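Local structure of L-lactate dehydrogenase (4UUL) at residues Ile181-His186 / Ser286-Val291; Asp176-Ile181 / Gln196-Lys201. The protein catalyses NADH-linked reduction of pyruvate to L-lactate and, as a member of the malate dehydrogenase family, probably acts on oxaloacetate and malate too. The protein carries 1 engineered substitution. All coordinates share one frame; numbering follows the deposited sequence.

Strand 177-183 runs through both contacts in the alpha/beta C-terminal domain, and I181 belongs to each. In interaction 2 its earlier part pairs antiparallel with 196-201 inside a four-stranded sheet; in interaction 1 the chain just past its end, at G184, bonds to strand 284-291 of a three-stranded sheet, while I181 and W183 stay paired with strand 191-193. The two centres lie about 16 Å apart. Interaction 1 is the one next to the active site: its first segment ends at H186, the predicted proton acceptor, and the side chain of S286 is about 8 Å from that of D132, which binds NADH. The I181 side chain is about 12 Å from that of H186.

Interaction 1 of 2, residues Ile181-His186 / Ser286-Val291; sequences IVWGNH and SFPCNV
G184 and S286 form a single antiparallel bridge, a hydrogen-bonded pair whose strands, 181-183 and 286-291, run at 148° to each other. It joins two sheets of the C-terminal domain of the lactate/malate dehydrogenase fold just before the chain reaches H186, the predicted proton acceptor, which is hydrogen-bonded to D132 and D158. The two backbone bonds match: G184 N to S286 O and S286 N to G184 O are both 2.9 Å, each donor lying on a carbonyl lone pair.

S286 adds a third link. With OG anti to its backbone N (chi1 -176°), the hydroxyl reaches across to the neighbouring strand and donates to V182 O at 2.7 Å, 36° out of the carbonyl plane and so not on a lone pair. The same OG is hydrogen-bonded to S155 OG, which gives this buried hydroxyl two partners.

The other half of the contact is apolar. P288 lays its CD over the six-membered ring of W183, 3.7 Å from the centroid, a CH-pi contact. I181 CG2 rests on the same indole face beside it, 3.8 Å from P288 CB. F287, whose CB points away from the other strand, still brings CD1 within 4.0 Å of W183 CZ3, the two side chains crossing at about a right angle. The indole does not rest on packing alone: Y277 meets it edge-to-face, L309 and L313 of helix 307-337 touch it, and W183 NE1 is hydrogen-bonded to D193 OD2.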
loop_
_atom_site.group_PDB
_atom_site.type_symbol
_atom_site.label_atom_id
_atom_site.label_comp_id
_atom_site.label_asym_id
_atom_site.label_seq_id
_atom_site.Cartn_x
_atom_site.Cartn_y
_atom_site.Cartn_z
ATOM N N ILE B 181 -24.331 9.015 2.928
ATOM C CA ILE B 181 -24.621 7.696 2.393
ATOM C C ILE B 181 -24.584 7.747 0.874
ATOM O O ILE B 181 -25.064 8.710 0.273
ATOM C CB ILE B 181 -26.037 7.241 2.807
ATOM C CG1 ILE B 181 -26.220 7.344 4.323
ATOM C CG2 ILE B 181 -26.334 5.837 2.264
ATOM C CD1 ILE B 181 -27.672 7.260 4.720
ATOM N N VAL B 182 -24.059 6.681 0.265
ATOM C CA VAL B 182 -24.144 6.517 -1.178
ATOM C C VAL B 182 -25.113 5.362 -1.430
ATOM O O VAL B 182 -24.899 4.261 -0.929
ATOM C CB VAL B 182 -22.749 6.204 -1.768
ATOM C CG1 VAL B 182 -22.912 5.786 -3.128
ATOM C CG2 VAL B 182 -21.880 7.428 -1.618
ATOM N N TRP B 183 -26.221 5.646 -2.116
ATOM C CA TRP B 183 -27.250 4.637 -2.319
ATOM C C TRP B 183 -27.307 4.189 -3.793
ATOM O O TRP B 183 -27.070 4.999 -4.699
ATOM C CB TRP B 183 -28.658 5.178 -2.009
ATOM C CG TRP B 183 -28.953 5.810 -0.697
ATOM C CD1 TRP B 183 -28.635 7.075 -0.301
ATOM C CD2 TRP B 183 -29.760 5.255 0.347
ATOM N NE1 TRP B 183 -29.191 7.340 0.929
ATOM C CE2 TRP B 183 -29.895 6.238 1.348
ATOM C CE3 TRP B 183 -30.379 4.009 0.532
ATOM C CZ2 TRP B 183 -30.639 6.024 2.499
ATOM C CZ3 TRP B 183 -31.167 3.823 1.661
ATOM C CH2 TRP B 183 -31.268 4.815 2.626
ATOM N N GLY B 184 -27.731 2.952 -4.001
ATOM C CA GLY B 184 -28.150 2.528 -5.320
ATOM C C GLY B 184 -27.033 1.979 -6.158
ATOM O O GLY B 184 -26.200 1.179 -5.702
ATOM N N ASN B 185 -27.038 2.392 -7.412
ATOM C CA ASN B 185 -26.070 1.945 -8.429
ATOM C C ASN B 185 -24.847 2.839 -8.417
ATOM O O ASN B 185 -24.875 3.932 -7.993
ATOM C CB ASN B 185 -26.724 2.014 -9.811
ATOM C CG ASN B 185 -26.044 1.148 -10.848
ATOM O OD1 ASN B 185 -25.067 0.424 -10.521
ATOM N ND2 ASN B 185 -26.497 1.244 -12.108
ATOM N N HIS B 186 -23.798 2.378 -9.054
ATOM C CA HIS B 186 -22.756 3.303 -9.685
ATOM C C HIS B 186 -23.255 3.915 -10.942
ATOM O O HIS B 186 -24.370 3.615 -11.390
ATOM C CB HIS B 186 -21.493 2.569 -9.952
ATOM C CG HIS B 186 -20.663 2.531 -8.705
ATOM N ND1 HIS B 186 -20.370 1.373 -8.033
ATOM C CD2 HIS B 186 -20.121 3.532 -7.963
ATOM C CE1 HIS B 186 -19.601 1.647 -6.992
ATOM N NE2 HIS B 186 -19.521 2.958 -6.875
ATOM N N SER B 286 -26.640 -0.275 -3.251
ATOM C CA SER B 286 -25.892 0.266 -2.139
ATOM C C SER B 286 -26.826 0.861 -1.087
ATOM O O SER B 286 -27.729 1.655 -1.402
ATOM C CB SER B 286 -24.898 1.329 -2.628
ATOM O OG SER B 286 -24.116 1.771 -1.531
ATOM N N PHE B 287 -26.661 0.384 0.139
ATOM C CA PHE B 287 -27.423 0.840 1.314
ATOM C C PHE B 287 -26.467 1.320 2.394
ATOM O O PHE B 287 -25.307 0.873 2.428
ATOM C CB PHE B 287 -28.179 -0.323 1.956
ATOM C CG PHE B 287 -29.427 -0.796 1.211
ATOM C CD1 PHE B 287 -30.629 -0.173 1.381
ATOM C CD2 PHE B 287 -29.374 -1.873 0.357
ATOM C CE1 PHE B 287 -31.774 -0.601 0.756
ATOM C CE2 PHE B 287 -30.529 -2.336 -0.277
ATOM C CZ PHE B 287 -31.720 -1.715 -0.052
ATOM N N PRO B 288 -26.973 2.151 3.313
ATOM C CA PRO B 288 -26.208 2.384 4.552
ATOM C C PRO B 288 -26.236 1.125 5.409
ATOM O O PRO B 288 -27.331 0.612 5.740
ATOM C CB PRO B 288 -26.949 3.529 5.210
ATOM C CG PRO B 288 -28.391 3.329 4.765
ATOM C CD PRO B 288 -28.321 2.737 3.334
ATOM N N CYS B 289 -25.059 0.598 5.733
ATOM C CA CYS B 289 -24.948 -0.665 6.433
ATOM C C CYS B 289 -24.096 -0.592 7.684
ATOM O O CYS B 289 -23.191 0.261 7.805
ATOM C CB CYS B 289 -24.351 -1.750 5.518
ATOM S SG CYS B 289 -25.392 -2.196 4.097
ATOM N N ASN B 290 -24.368 -1.511 8.590
ATOM C CA ASN B 290 -23.394 -1.874 9.589
ATOM C C ASN B 290 -23.173 -3.388 9.545
ATOM O O ASN B 290 -23.829 -4.081 8.750
ATOM C CB ASN B 290 -23.745 -1.308 10.973
ATOM C CG ASN B 290 -25.074 -1.688 11.467
ATOM O OD1 ASN B 290 -25.576 -2.795 11.257
ATOM N ND2 ASN B 290 -25.659 -0.758 12.243
ATOM N N VAL B 291 -22.173 -3.881 10.268
ATOM C CA VAL B 291 -21.870 -5.316 10.211
ATOM C C VAL B 291 -21.695 -5.772 11.653
ATOM O O VAL B 291 -21.019 -5.111 12.445
ATOM C CB VAL B 291 -20.583 -5.620 9.411
ATOM C CG1 VAL B 291 -20.424 -7.121 9.296
ATOM C CG2 VAL B 291 -20.660 -4.991 8.058
#

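Interaction 2 of 2, residues Asp176-Ile181 / Gln196-Lys201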
loop_
_atom_site.group_PDB
_atom_site.type_symbol
_atom_site.label_atom_id
_atom_site.label_comp_id
_atom_site.label_asym_id
_atom_site.label_seq_id
_atom_site.Cartn_x
_atom_site.Cartn_y
_atom_site.Cartn_z
ATOM N N ASP B 176 -15.626 14.522 12.042
ATOM C CA ASP B 176 -16.693 15.357 12.579
ATOM C C ASP B 176 -17.896 15.471 11.667
ATOM O O ASP B 176 -18.776 16.265 11.937
ATOM C CB ASP B 176 -16.134 16.726 12.917
ATOM C CG ASP B 176 -15.267 16.674 14.162
ATOM O OD1 ASP B 176 -15.691 15.994 15.143
ATOM O OD2 ASP B 176 -14.171 17.257 14.145
ATOM N N VAL B 177 -17.922 14.681 10.592
ATOM C CA VAL B 177 -19.073 14.601 9.686
ATOM C C VAL B 177 -19.615 13.198 9.875
ATOM O O VAL B 177 -18.848 12.284 10.114
ATOM C CB VAL B 177 -18.667 14.848 8.240
ATOM C CG1 VAL B 177 -19.863 14.759 7.301
ATOM C CG2 VAL B 177 -17.981 16.199 8.111
ATOM N N HIS B 178 -20.930 13.052 9.779
ATOM C CA HIS B 178 -21.610 11.803 10.084
ATOM C C HIS B 178 -22.745 11.553 9.114
ATOM O O HIS B 178 -23.435 12.478 8.721
ATOM C CB HIS B 178 -22.195 11.881 11.504
ATOM C CG HIS B 178 -21.175 12.209 12.535
ATOM N ND1 HIS B 178 -20.357 11.259 13.111
ATOM C CD2 HIS B 178 -20.810 13.395 13.067
ATOM C CE1 HIS B 178 -19.540 11.852 13.972
ATOM N NE2 HIS B 178 -19.796 13.149 13.960
ATOM N N ASP B 179 -22.935 10.289 8.786
ATOM C CA ASP B 179 -24.141 9.808 8.100
ATOM C C ASP B 179 -24.307 10.313 6.682
ATOM O O ASP B 179 -25.437 10.476 6.211
ATOM C CB ASP B 179 -25.394 10.079 8.936
ATOM C CG ASP B 179 -25.376 9.343 10.238
ATOM O OD1 ASP B 179 -24.820 8.229 10.311
ATOM O OD2 ASP B 179 -25.905 9.899 11.213
ATOM N N ILE B 180 -23.212 10.483 5.962
ATOM C CA ILE B 180 -23.251 10.566 4.493
ATOM C C ILE B 180 -23.448 9.160 3.927
ATOM O O ILE B 180 -22.818 8.221 4.390
ATOM C CB ILE B 180 -21.962 11.192 3.937
ATOM C CG1 ILE B 180 -21.844 12.639 4.408
ATOM C CG2 ILE B 180 -21.917 11.061 2.420
ATOM C CD1 ILE B 180 -20.538 13.295 3.984
ATOM N N ILE B 181 -24.331 9.015 2.928
ATOM C CA ILE B 181 -24.621 7.696 2.393
ATOM C C ILE B 181 -24.584 7.747 0.874
ATOM O O ILE B 181 -25.064 8.710 0.273
ATOM C CB ILE B 181 -26.037 7.241 2.807
ATOM C CG1 ILE B 181 -26.220 7.344 4.323
ATOM C CG2 ILE B 181 -26.334 5.837 2.264
ATOM C CD1 ILE B 181 -27.672 7.260 4.720
ATOM N N GLN B 196 -29.239 13.117 5.425
ATOM C CA GLN B 196 -29.153 12.618 6.793
ATOM C C GLN B 196 -27.990 13.245 7.544
ATOM O O GLN B 196 -27.923 13.157 8.763
ATOM C CB GLN B 196 -28.895 11.121 6.850
ATOM C CG GLN B 196 -29.431 10.293 5.684
ATOM C CD GLN B 196 -30.944 10.234 5.615
ATOM O OE1 GLN B 196 -31.679 10.375 6.639
ATOM N NE2 GLN B 196 -31.434 9.946 4.424
ATOM N N ALA B 197 -27.072 13.875 6.824
ATOM C CA ALA B 197 -25.750 14.105 7.382
ATOM C C ALA B 197 -25.717 15.228 8.411
ATOM O O ALA B 197 -26.409 16.258 8.289
ATOM C CB ALA B 197 -24.776 14.409 6.274
ATOM N N THR B 198 -24.889 15.018 9.419
ATOM C CA THR B 198 -24.653 16.029 10.435
ATOM C C THR B 198 -23.157 16.284 10.556
ATOM O O THR B 198 -22.335 15.519 10.057
ATOM C CB THR B 198 -25.184 15.620 11.818
ATOM O OG1 THR B 198 -24.696 14.315 12.172
ATOM C CG2 THR B 198 -26.722 15.629 11.835
ATOM N N PHE B 199 -22.810 17.423 11.161
ATOM C CA PHE B 199 -21.416 17.726 11.411
ATOM C C PHE B 199 -21.315 18.516 12.705
ATOM O O PHE B 199 -22.243 19.215 13.099
ATOM C CB PHE B 199 -20.798 18.487 10.244
ATOM C CG PHE B 199 -21.234 19.923 10.116
ATOM C CD1 PHE B 199 -22.491 20.268 9.646
ATOM C CD2 PHE B 199 -20.368 20.937 10.496
ATOM C CE1 PHE B 199 -22.873 21.590 9.572
ATOM C CE2 PHE B 199 -20.756 22.262 10.418
ATOM C CZ PHE B 199 -21.999 22.579 9.928
ATOM N N THR B 200 -20.153 18.404 13.338
ATOM C CA THR B 200 -19.863 19.078 14.580
ATOM C C THR B 200 -18.752 20.067 14.295
ATOM O O THR B 200 -17.688 19.710 13.799
ATOM C CB THR B 200 -19.356 18.080 15.644
ATOM O OG1 THR B 200 -20.342 17.062 15.859
ATOM C CG2 THR B 200 -19.031 18.795 16.953
ATOM N N LYS B 201 -18.971 21.314 14.677
ATOM C CA LYS B 201 -17.978 22.352 14.507
ATOM C C LYS B 201 -18.100 23.230 15.733
ATOM O O LYS B 201 -19.171 23.772 16.034
ATOM C CB LYS B 201 -18.241 23.151 13.233
ATOM C CG LYS B 201 -17.070 23.975 12.776
ATOM C CD LYS B 201 -17.372 24.737 11.473
ATOM C CE LYS B 201 -16.099 25.380 10.932
ATOM N NZ LYS B 201 -16.288 26.070 9.620
HETATM O O HOH W 1 -15.165 20.060 14.477
HETATM O O HOH W 2 -18.586 14.895 15.731
HETATM O O HOH W 3 -26.822 12.015 4.398
HETATM O O HOH W 4 -26.485 12.501 11.181
#
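V177 with F199 and H178 with T198 are neighbouring pairs in the antiparallel sheet of the C-terminal domain, the first non-hydrogen-bonded and the second hydrogen-bonded. H178 N reaches T198 O at 2.9 Å and T198 N returns to H178 O at 3.0 Å; T200 N then bonds D176 O at 2.9 Å. At D179 the backbone turns left-handed (phi 67°), breaking the strand, and water takes over from direct pairing. One water accepts from Q196 N and donates to D179 O; another joins D179 OD2, Q196 O and T198 OG1.

At the other end H178 CG lies beside the backbone N (chi1 -56°), which brings the ring edge to a third water in its plane, 2.8 Å from NE2, that also bonds D176 OD1 and T200 OG1. H178 meets T198 directly through CB, 3.6 Å from OG1. Beyond the break, I180 CG1 touches A197 CB at 3.9 Å and I181 CD1 rests on Q196 CG at 3.6 Å; Q196 NE2 is hydrogen-bonded to K304 O and D193 OD2. V177, I180 and F199 pack on helix 156-170, A197 and F199 touch helix 208-211, and strand 204-207 continues the sheet beyond 198-201.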